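Local coordinates for Isomerase/lactonizing enzyme (Agrobacterium fabrum str. C58, PDB 2NQL), which belongs to the enolase superfamily, joining an N-terminal capping domain to a barrel-like C-terminal domain that holds a sodium ion, its precise role being unassigned, at residues V8-L13 against A77-I82; D84-F89 against D121-L126; K173-R178 against H340-S345. All blocks are in the same frame, centred on the assembly; numbering follows the deposited sequence.

Interaction 1: V8-L13 against A77-I82; sequences VEVFTL and AVAALI
Val10 and Ile82 make the closest contact between residues 8-13 and 77-82: methyl CG2 of Val10 lies 3.5 Å from CG2 of Ile82. The same Ile82 methyl also meets CG1 of Val8, at 3.7 Å, and so serves two valines two residues apart on one face of the strand. Its position follows from the first torsion of Ile82 (chi1 -64°), which sets CG2 opposite the backbone N while CG1 is turned beside that N. Val8 crosses the isoleucine at about a right angle, and Val10 meets it on a slant. The strand and helix segments run almost exactly antiparallel, at 174°, with their axes 9.1 Å apart. This is a helix laid on the antiparallel sheet of the N-terminal domain of the mandelate racemase and muconate lactonizing enzyme family, and no hydrogen bond passes between the two segments. Packing is looser at Ala79, whose CB comes only within 4.2 Å of Val10 CG1; Ile388, the last residue of the chain, touches both residues there. At the other end Val8 is partly exposed, although Leu126 of helix 117-138 also leans on it. The far face of the strand is polar at Glu9, which forms salt bridges with Arg56 and Arg387. On the helix's outer side, Ala80 packs against Gly76 of the second subunit.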
loop_
_atom_site.group_PDB
_atom_site.type_symbol
_atom_site.label_atom_id
_atom_site.label_comp_id
_atom_site.label_asym_id
_atom_site.label_seq_id
_atom_site.Cartn_x
_atom_site.Cartn_y
_atom_site.Cartn_z
ATOM N N VAL A 8 -9.163 -17.304 -14.387
ATOM C CA VAL A 8 -8.039 -16.851 -13.555
ATOM C C VAL A 8 -8.119 -17.699 -12.291
ATOM O O VAL A 8 -9.119 -17.662 -11.566
ATOM C CB VAL A 8 -8.130 -15.330 -13.220
ATOM C CG1 VAL A 8 -6.947 -14.886 -12.334
ATOM C CG2 VAL A 8 -8.193 -14.473 -14.489
ATOM N N GLU A 9 -7.091 -18.510 -12.055
ATOM C CA GLU A 9 -7.083 -19.432 -10.923
ATOM C C GLU A 9 -5.928 -19.050 -9.995
ATOM O O GLU A 9 -4.801 -18.840 -10.471
ATOM C CB GLU A 9 -6.858 -20.864 -11.407
ATOM C CG GLU A 9 -7.998 -21.470 -12.250
ATOM C CD GLU A 9 -7.548 -22.755 -12.914
ATOM O OE1 GLU A 9 -7.040 -22.679 -14.056
ATOM O OE2 GLU A 9 -7.662 -23.806 -12.264
ATOM N N VAL A 10 -6.201 -18.949 -8.692
ATOM C CA VAL A 10 -5.153 -18.564 -7.720
ATOM C C VAL A 10 -4.764 -19.740 -6.833
ATOM O O VAL A 10 -5.625 -20.497 -6.374
ATOM C CB VAL A 10 -5.631 -17.402 -6.805
ATOM C CG1 VAL A 10 -4.445 -16.793 -6.078
ATOM C CG2 VAL A 10 -6.291 -16.301 -7.656
ATOM N N PHE A 11 -3.457 -19.863 -6.585
ATOM C CA PHE A 11 -2.902 -20.962 -5.800
ATOM C C PHE A 11 -1.829 -20.440 -4.865
ATOM O O PHE A 11 -1.253 -19.379 -5.100
ATOM C CB PHE A 11 -2.213 -22.005 -6.681
ATOM C CG PHE A 11 -3.093 -22.592 -7.741
ATOM C CD1 PHE A 11 -3.850 -23.734 -7.478
ATOM C CD2 PHE A 11 -3.111 -22.039 -9.019
ATOM C CE1 PHE A 11 -4.654 -24.304 -8.486
ATOM C CE2 PHE A 11 -3.929 -22.598 -10.033
ATOM C CZ PHE A 11 -4.689 -23.725 -9.753
ATOM N N THR A 12 -1.567 -21.204 -3.807
ATOM C CA THR A 12 -0.306 -21.055 -3.072
ATOM C C THR A 12 0.560 -22.295 -3.292
ATOM O O THR A 12 0.060 -23.390 -3.552
ATOM C CB THR A 12 -0.513 -20.873 -1.561
ATOM O OG1 THR A 12 -1.367 -21.915 -1.071
ATOM C CG2 THR A 12 -1.149 -19.502 -1.303
ATOM N N LEU A 13 1.857 -22.074 -3.229
ATOM C CA LEU A 13 2.841 -23.172 -3.121
ATOM C C LEU A 13 3.600 -22.926 -1.828
ATOM O O LEU A 13 4.237 -21.886 -1.668
ATOM C CB LEU A 13 3.769 -23.151 -4.345
ATOM C CG LEU A 13 4.993 -24.106 -4.354
ATOM C CD1 LEU A 13 4.552 -25.498 -3.993
ATOM C CD2 LEU A 13 5.678 -24.114 -5.740
ATOM N N ALA A 77 -4.836 -12.403 1.318
ATOM C CA ALA A 77 -5.043 -11.006 0.916
ATOM C C ALA A 77 -5.006 -10.848 -0.617
ATOM O O ALA A 77 -5.995 -10.389 -1.238
ATOM C CB ALA A 77 -4.039 -10.097 1.598
ATOM N N VAL A 78 -3.908 -11.276 -1.253
ATOM C CA VAL A 78 -3.855 -11.284 -2.716
ATOM C C VAL A 78 -4.948 -12.158 -3.329
ATOM O O VAL A 78 -5.585 -11.749 -4.337
ATOM C CB VAL A 78 -2.450 -11.665 -3.270
ATOM C CG1 VAL A 78 -2.517 -12.054 -4.745
ATOM C CG2 VAL A 78 -1.495 -10.498 -3.100
ATOM N N ALA A 79 -5.164 -13.345 -2.754
ATOM C CA ALA A 79 -6.180 -14.279 -3.257
ATOM C C ALA A 79 -7.569 -13.643 -3.218
ATOM O O ALA A 79 -8.305 -13.753 -4.186
ATOM C CB ALA A 79 -6.186 -15.560 -2.469
ATOM N N ALA A 80 -7.885 -12.936 -2.132
ATOM C CA ALA A 80 -9.187 -12.231 -2.064
ATOM C C ALA A 80 -9.292 -11.147 -3.119
ATOM O O ALA A 80 -10.323 -11.029 -3.789
ATOM C CB ALA A 80 -9.408 -11.641 -0.657
ATOM N N LEU A 81 -8.239 -10.353 -3.275
ATOM C CA LEU A 81 -8.242 -9.276 -4.274
ATOM C C LEU A 81 -8.510 -9.851 -5.653
ATOM O O LEU A 81 -9.346 -9.331 -6.409
ATOM C CB LEU A 81 -6.915 -8.488 -4.236
ATOM C CG LEU A 81 -6.779 -7.626 -2.977
ATOM C CD1 LEU A 81 -5.375 -7.052 -2.865
ATOM C CD2 LEU A 81 -7.786 -6.456 -3.026
ATOM N N ILE A 82 -7.827 -10.946 -5.980
ATOM C CA ILE A 82 -7.992 -11.506 -7.314
ATOM C C ILE A 82 -9.376 -12.158 -7.475
ATOM O O ILE A 82 -10.095 -11.833 -8.436
ATOM C CB ILE A 82 -6.829 -12.470 -7.689
ATOM C CG1 ILE A 82 -5.510 -11.665 -7.746
ATOM C CG2 ILE A 82 -7.132 -13.177 -9.032
ATOM C CD1 ILE A 82 -4.249 -12.555 -7.977
#

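Interaction 2: D84-F89 against D121-L126; sequences DLLAGF and DALAAL
With chi1 at -65° and an extended second torsion, Leu86 swings CG away from its own carbonyl carbon and carries both methyls towards helix 117-138. Leu123 and Leu126 take the same torsion states, and both meet Leu86 beside the small Ala122. CD1 of Leu86 comes down on CB of Ala122 at 3.6 Å, where the short side chain lets it approach the helix closely. Its other branch, CD2, meets CD2 of Leu123 at 3.7 Å, the two side chains crossing at about a right angle. CD1 of Leu126 reaches CB of Leu86 at 3.7 Å, touching the base of that side chain. Leu86 is thus touched from its base to both methyls by residues on successive turns of the partner helix. The two segments cross at -31° with axes 11.2 Å apart, a spacing bridged by side chains rather than by backbone contact. Helix 75-90 has a wider pi-type turn at residues 84-86, directly where Leu86 projects. Met108 of helix 98-109 packs on Leu86 as well, while Tyr102 and Leu105 of that helix cover Leu123, making this part of the helical layer of the N-terminal domain. All four touching residues are buried and apolar, which implies that the contact between these two segments, which has no hydrogen bond, probably rests on dispersion and the exclusion of water.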
loop_
_atom_site.group_PDB
_atom_site.type_symbol
_atom_site.label_atom_id
_atom_site.label_comp_id
_atom_site.label_asym_id
_atom_site.label_seq_id
_atom_site.Cartn_x
_atom_site.Cartn_y
_atom_site.Cartn_z
ATOM N N ASP A 84 -12.222 -11.905 -5.649
ATOM C CA ASP A 84 -13.404 -11.045 -5.414
ATOM C C ASP A 84 -13.537 -9.952 -6.459
ATOM O O ASP A 84 -14.646 -9.641 -6.899
ATOM C CB ASP A 84 -13.386 -10.401 -4.013
ATOM C CG ASP A 84 -14.623 -9.496 -3.767
ATOM O OD1 ASP A 84 -15.747 -10.017 -3.760
ATOM O OD2 ASP A 84 -14.452 -8.273 -3.635
ATOM N N LEU A 85 -12.409 -9.348 -6.818
ATOM C CA LEU A 85 -12.393 -8.112 -7.583
ATOM C C LEU A 85 -11.714 -8.224 -8.941
ATOM O O LEU A 85 -12.304 -7.885 -9.964
ATOM C CB LEU A 85 -11.758 -6.971 -6.778
ATOM C CG LEU A 85 -11.467 -5.659 -7.532
ATOM C CD1 LEU A 85 -12.764 -4.902 -7.953
ATOM C CD2 LEU A 85 -10.490 -4.727 -6.786
ATOM N N LEU A 86 -10.454 -8.653 -8.963
ATOM C CA LEU A 86 -9.625 -8.325 -10.124
ATOM C C LEU A 86 -9.856 -9.280 -11.296
ATOM O O LEU A 86 -9.827 -8.860 -12.451
ATOM C CB LEU A 86 -8.143 -8.312 -9.737
ATOM C CG LEU A 86 -7.727 -7.236 -8.755
ATOM C CD1 LEU A 86 -6.369 -7.627 -8.137
ATOM C CD2 LEU A 86 -7.635 -5.874 -9.476
ATOM N N ALA A 87 -10.087 -10.557 -10.989
ATOM C CA ALA A 87 -10.290 -11.574 -12.031
ATOM C C ALA A 87 -11.451 -11.192 -12.956
ATOM O O ALA A 87 -11.362 -11.360 -14.156
ATOM C CB ALA A 87 -10.545 -12.923 -11.443
ATOM N N GLY A 88 -12.522 -10.669 -12.371
ATOM C CA GLY A 88 -13.711 -10.253 -13.134
ATOM C C GLY A 88 -13.434 -9.202 -14.187
ATOM O O GLY A 88 -14.133 -9.152 -15.207
ATOM N N PHE A 89 -12.449 -8.347 -13.934
ATOM C CA PHE A 89 -12.052 -7.295 -14.862
ATOM C C PHE A 89 -10.915 -7.674 -15.820
ATOM O O PHE A 89 -10.531 -6.898 -16.695
ATOM C CB PHE A 89 -11.731 -6.017 -14.101
ATOM C CG PHE A 89 -12.945 -5.420 -13.442
ATOM C CD1 PHE A 89 -13.867 -4.703 -14.207
ATOM C CD2 PHE A 89 -13.199 -5.619 -12.095
ATOM C CE1 PHE A 89 -15.009 -4.161 -13.625
ATOM C CE2 PHE A 89 -14.337 -5.098 -11.501
ATOM C CZ PHE A 89 -15.250 -4.361 -12.275
ATOM N N ASP A 121 0.927 -6.164 -5.497
ATOM C CA ASP A 121 1.376 -7.574 -5.529
ATOM C C ASP A 121 0.423 -8.358 -6.441
ATOM O O ASP A 121 0.857 -9.113 -7.328
ATOM C CB ASP A 121 1.317 -8.226 -4.135
ATOM C CG ASP A 121 2.515 -7.915 -3.254
ATOM O OD1 ASP A 121 3.477 -7.247 -3.679
ATOM O OD2 ASP A 121 2.434 -8.336 -2.068
ATOM N N ALA A 122 -0.878 -8.173 -6.214
ATOM C CA ALA A 122 -1.897 -8.878 -6.987
ATOM C C ALA A 122 -1.812 -8.541 -8.468
ATOM O O ALA A 122 -1.875 -9.444 -9.314
ATOM C CB ALA A 122 -3.311 -8.593 -6.441
ATOM N N LEU A 123 -1.672 -7.250 -8.766
ATOM C CA LEU A 123 -1.553 -6.786 -10.143
ATOM C C LEU A 123 -0.314 -7.361 -10.807
ATOM O O LEU A 123 -0.350 -7.687 -11.983
ATOM C CB LEU A 123 -1.548 -5.278 -10.230
ATOM C CG LEU A 123 -2.765 -4.498 -9.679
ATOM C CD1 LEU A 123 -2.625 -2.987 -10.013
ATOM C CD2 LEU A 123 -4.094 -5.078 -10.195
ATOM N N ALA A 124 0.760 -7.500 -10.033
ATOM C CA ALA A 124 2.022 -8.050 -10.536
ATOM C C ALA A 124 1.821 -9.472 -11.059
ATOM O O ALA A 124 2.256 -9.806 -12.193
ATOM C CB ALA A 124 3.100 -8.006 -9.418
ATOM N N ALA A 125 1.152 -10.311 -10.267
ATOM C CA ALA A 125 0.884 -11.675 -10.697
ATOM C C ALA A 125 0.035 -11.751 -11.977
ATOM O O ALA A 125 0.335 -12.528 -12.895
ATOM C CB ALA A 125 0.288 -12.505 -9.564
ATOM N N LEU A 126 -1.008 -10.926 -12.056
ATOM C CA LEU A 126 -1.856 -10.891 -13.240
ATOM C C LEU A 126 -1.116 -10.377 -14.468
ATOM O O LEU A 126 -1.356 -10.855 -15.566
ATOM C CB LEU A 126 -3.088 -9.996 -12.969
ATOM C CG LEU A 126 -3.988 -10.558 -11.864
ATOM C CD1 LEU A 126 -5.085 -9.510 -11.444
ATOM C CD2 LEU A 126 -4.649 -11.945 -12.180
#

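Interaction 3: K173-R178 against H340-S345; sequences KYWQDR and HEFQHS
The indole of Trp175 lies between Tyr174 of its own helix with Arg178 just past the helix end, and His344: Tyr174 CD2 and Arg178 CD sit over one face, offset toward the rim, and His344 CG lies 3.5 Å above the opposite face. The imidazole is tilted, its plane at 41° to the five-membered ring of the tryptophan and the centroids 4.4 Å apart. Trp175 NE1 lies over one imidazole face, while CB of His344 comes within 3.6 Å of Trp175 CZ2. His344 reaches this place with CG wedged between its backbone N and carbonyl carbon (chi1 54°). Trp175 CZ3 stands at the edge of the Phe342 ring, 4.1 Å from CE2 of Phe342, and His344 CA lies over one face of that ring. The imidazole NE2 is also hydrogen-bonded to the backbone O of Gly159. A weak hydrogen bond from Arg178 NH1 links it to Tyr174 OH. Phe180 is edge-to-face with Trp175, while its ring lies nearly parallel to that of Phe342. In this TIM-barrel-like C-terminal domain, outer helix 165-177 thereby packs against strand 340-342 and the start of helix 344-347, with Val157 of strand 152-158, which runs parallel to strand 340-342, touching both Trp175 and His344.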
loop_
_atom_site.group_PDB
_atom_site.type_symbol
_atom_site.label_atom_id
_atom_site.label_comp_id
_atom_site.label_asym_id
_atom_site.label_seq_id
_atom_site.Cartn_x
_atom_site.Cartn_y
_atom_site.Cartn_z
ATOM N N LYS A 173 34.117 -17.571 -0.802
ATOM C CA LYS A 173 35.260 -17.991 -1.611
ATOM C C LYS A 173 34.881 -19.168 -2.494
ATOM O O LYS A 173 35.330 -19.251 -3.645
ATOM C CB LYS A 173 36.442 -18.365 -0.709
ATOM C CG LYS A 173 37.782 -18.544 -1.448
ATOM C CD LYS A 173 38.866 -19.008 -0.454
ATOM C CE LYS A 173 40.139 -19.459 -1.166
ATOM N NZ LYS A 173 40.814 -18.324 -1.862
ATOM N N TYR A 174 34.076 -20.084 -1.942
ATOM C CA TYR A 174 33.541 -21.203 -2.708
ATOM C C TYR A 174 32.794 -20.714 -3.954
ATOM O O TYR A 174 33.006 -21.230 -5.074
ATOM C CB TYR A 174 32.618 -22.058 -1.826
ATOM C CG TYR A 174 31.891 -23.136 -2.593
ATOM C CD1 TYR A 174 32.538 -24.325 -2.943
ATOM C CD2 TYR A 174 30.575 -22.945 -3.015
ATOM C CE1 TYR A 174 31.866 -25.318 -3.679
ATOM C CE2 TYR A 174 29.905 -23.918 -3.743
ATOM C CZ TYR A 174 30.555 -25.085 -4.075
ATOM O OH TYR A 174 29.878 -26.017 -4.783
ATOM N N TRP A 175 31.923 -19.723 -3.757
ATOM C CA TRP A 175 31.200 -19.109 -4.870
ATOM C C TRP A 175 32.087 -18.340 -5.846
ATOM O O TRP A 175 31.854 -18.399 -7.055
ATOM C CB TRP A 175 29.978 -18.293 -4.373
ATOM C CG TRP A 175 28.878 -19.247 -3.974
ATOM C CD1 TRP A 175 28.567 -19.675 -2.704
ATOM C CD2 TRP A 175 28.030 -19.983 -4.862
ATOM N NE1 TRP A 175 27.560 -20.606 -2.755
ATOM C CE2 TRP A 175 27.213 -20.819 -4.063
ATOM C CE3 TRP A 175 27.862 -20.000 -6.257
ATOM C CZ2 TRP A 175 26.244 -21.675 -4.613
ATOM C CZ3 TRP A 175 26.896 -20.862 -6.807
ATOM C CH2 TRP A 175 26.100 -21.677 -5.983
ATOM N N GLN A 176 33.115 -17.663 -5.327
ATOM C CA GLN A 176 34.124 -17.021 -6.174
ATOM C C GLN A 176 34.802 -18.040 -7.099
ATOM O O GLN A 176 34.992 -17.770 -8.290
ATOM C CB GLN A 176 35.175 -16.284 -5.330
ATOM C CG GLN A 176 36.092 -15.361 -6.140
ATOM C CD GLN A 176 37.145 -14.687 -5.286
ATOM O OE1 GLN A 176 37.842 -15.345 -4.512
ATOM N NE2 GLN A 176 37.270 -13.367 -5.424
ATOM N N ASP A 177 35.136 -19.207 -6.550
ATOM C CA ASP A 177 35.794 -20.296 -7.300
ATOM C C ASP A 177 34.869 -20.882 -8.374
ATOM O O ASP A 177 35.325 -21.513 -9.335
ATOM C CB ASP A 177 36.226 -21.420 -6.350
ATOM C CG ASP A 177 37.419 -21.049 -5.499
ATOM O OD1 ASP A 177 38.083 -20.023 -5.783
ATOM O OD2 ASP A 177 37.689 -21.784 -4.522
ATOM N N ARG A 178 33.563 -20.670 -8.208
ATOM C CA ARG A 178 32.585 -21.017 -9.228
ATOM C C ARG A 178 32.389 -19.924 -10.292
ATOM O O ARG A 178 31.544 -20.070 -11.174
ATOM C CB ARG A 178 31.235 -21.362 -8.573
ATOM C CG ARG A 178 31.244 -22.615 -7.701
ATOM C CD ARG A 178 29.858 -22.909 -7.139
ATOM N NE ARG A 178 28.924 -23.326 -8.193
ATOM C CZ ARG A 178 28.633 -24.593 -8.470
ATOM N NH1 ARG A 178 29.191 -25.582 -7.771
ATOM N NH2 ARG A 178 27.791 -24.873 -9.454
ATOM N N HIS A 340 22.147 -8.705 -11.698
ATOM C CA HIS A 340 20.921 -9.203 -11.041
ATOM C C HIS A 340 21.281 -10.025 -9.807
ATOM O O HIS A 340 22.245 -10.811 -9.805
ATOM C CB HIS A 340 20.120 -10.015 -12.067
ATOM C CG HIS A 340 18.663 -10.199 -11.744
ATOM N ND1 HIS A 340 18.214 -10.899 -10.639
ATOM C CD2 HIS A 340 17.550 -9.822 -12.431
ATOM C CE1 HIS A 340 16.890 -10.938 -10.654
ATOM N NE2 HIS A 340 16.461 -10.282 -11.725
ATOM N N GLU A 341 20.529 -9.820 -8.729
ATOM C CA GLU A 341 20.692 -10.658 -7.540
ATOM C C GLU A 341 20.445 -12.140 -7.843
ATOM O O GLU A 341 19.539 -12.490 -8.614
ATOM C CB GLU A 341 19.801 -10.158 -6.408
ATOM C CG GLU A 341 20.112 -10.779 -5.053
ATOM C CD GLU A 341 19.373 -10.105 -3.913
ATOM O OE1 GLU A 341 18.466 -9.316 -4.181
ATOM O OE2 GLU A 341 19.696 -10.360 -2.748
ATOM N N PHE A 342 21.299 -12.983 -7.262
ATOM C CA PHE A 342 21.188 -14.428 -7.360
ATOM C C PHE A 342 21.173 -15.055 -5.956
ATOM O O PHE A 342 22.146 -14.989 -5.196
ATOM C CB PHE A 342 22.337 -14.988 -8.236
ATOM C CG PHE A 342 22.420 -16.502 -8.280
ATOM C CD1 PHE A 342 21.351 -17.290 -8.747
ATOM C CD2 PHE A 342 23.602 -17.148 -7.895
ATOM C CE1 PHE A 342 21.460 -18.687 -8.819
ATOM C CE2 PHE A 342 23.705 -18.565 -7.979
ATOM C CZ PHE A 342 22.637 -19.319 -8.421
ATOM N N GLN A 343 20.034 -15.647 -5.618
ATOM C CA GLN A 343 19.853 -16.353 -4.358
ATOM C C GLN A 343 20.067 -17.829 -4.611
ATOM O O GLN A 343 19.110 -18.566 -4.855
ATOM C CB GLN A 343 18.431 -16.130 -3.838
ATOM C CG GLN A 343 18.119 -14.696 -3.455
ATOM C CD GLN A 343 18.308 -14.450 -1.980
ATOM O OE1 GLN A 343 19.269 -13.799 -1.564
ATOM N NE2 GLN A 343 17.394 -14.981 -1.172
ATOM N N HIS A 344 21.327 -18.252 -4.569
ATOM C CA HIS A 344 21.703 -19.609 -4.907
ATOM C C HIS A 344 20.906 -20.675 -4.149
ATOM O O HIS A 344 20.477 -21.663 -4.733
ATOM C CB HIS A 344 23.215 -19.775 -4.697
ATOM C CG HIS A 344 23.684 -19.385 -3.326
ATOM N ND1 HIS A 344 23.866 -20.305 -2.314
ATOM C CD2 HIS A 344 23.972 -18.175 -2.791
ATOM C CE1 HIS A 344 24.278 -19.681 -1.223
ATOM N NE2 HIS A 344 24.349 -18.387 -1.484
ATOM N N SER A 345 20.659 -20.418 -2.863
ATOM C CA SER A 345 20.020 -21.352 -1.953
ATOM C C SER A 345 18.548 -21.550 -2.274
ATOM O O SER A 345 17.958 -22.532 -1.853
ATOM C CB SER A 345 20.077 -20.760 -0.549
ATOM O OG SER A 345 21.409 -20.534 -0.135
#

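Overall arrangement
From the N terminus, strand 5-15 enters first and meets helix 75-90 in interaction 1, closing a loop of 63 intervening residues that includes strands 50-59 and 64-70 of the same sheet. The same helix then carries interaction 2, whose shorter loop of 31 residues passes through helix 98-109 before helix 117-138. The contacts follow in series, with none enclosing or crossing another. Interactions 1 and 2 touch, their centres about 8 Å apart, and join sheet and helices of the N-terminal domain beside the second subunit. Interaction 3 closes a 161-residue loop through most of the barrel, bringing its first helix to its last parallel strand. Its centre lies about 32 and 35 Å from those of interactions 1 and 2, across the chain's centre.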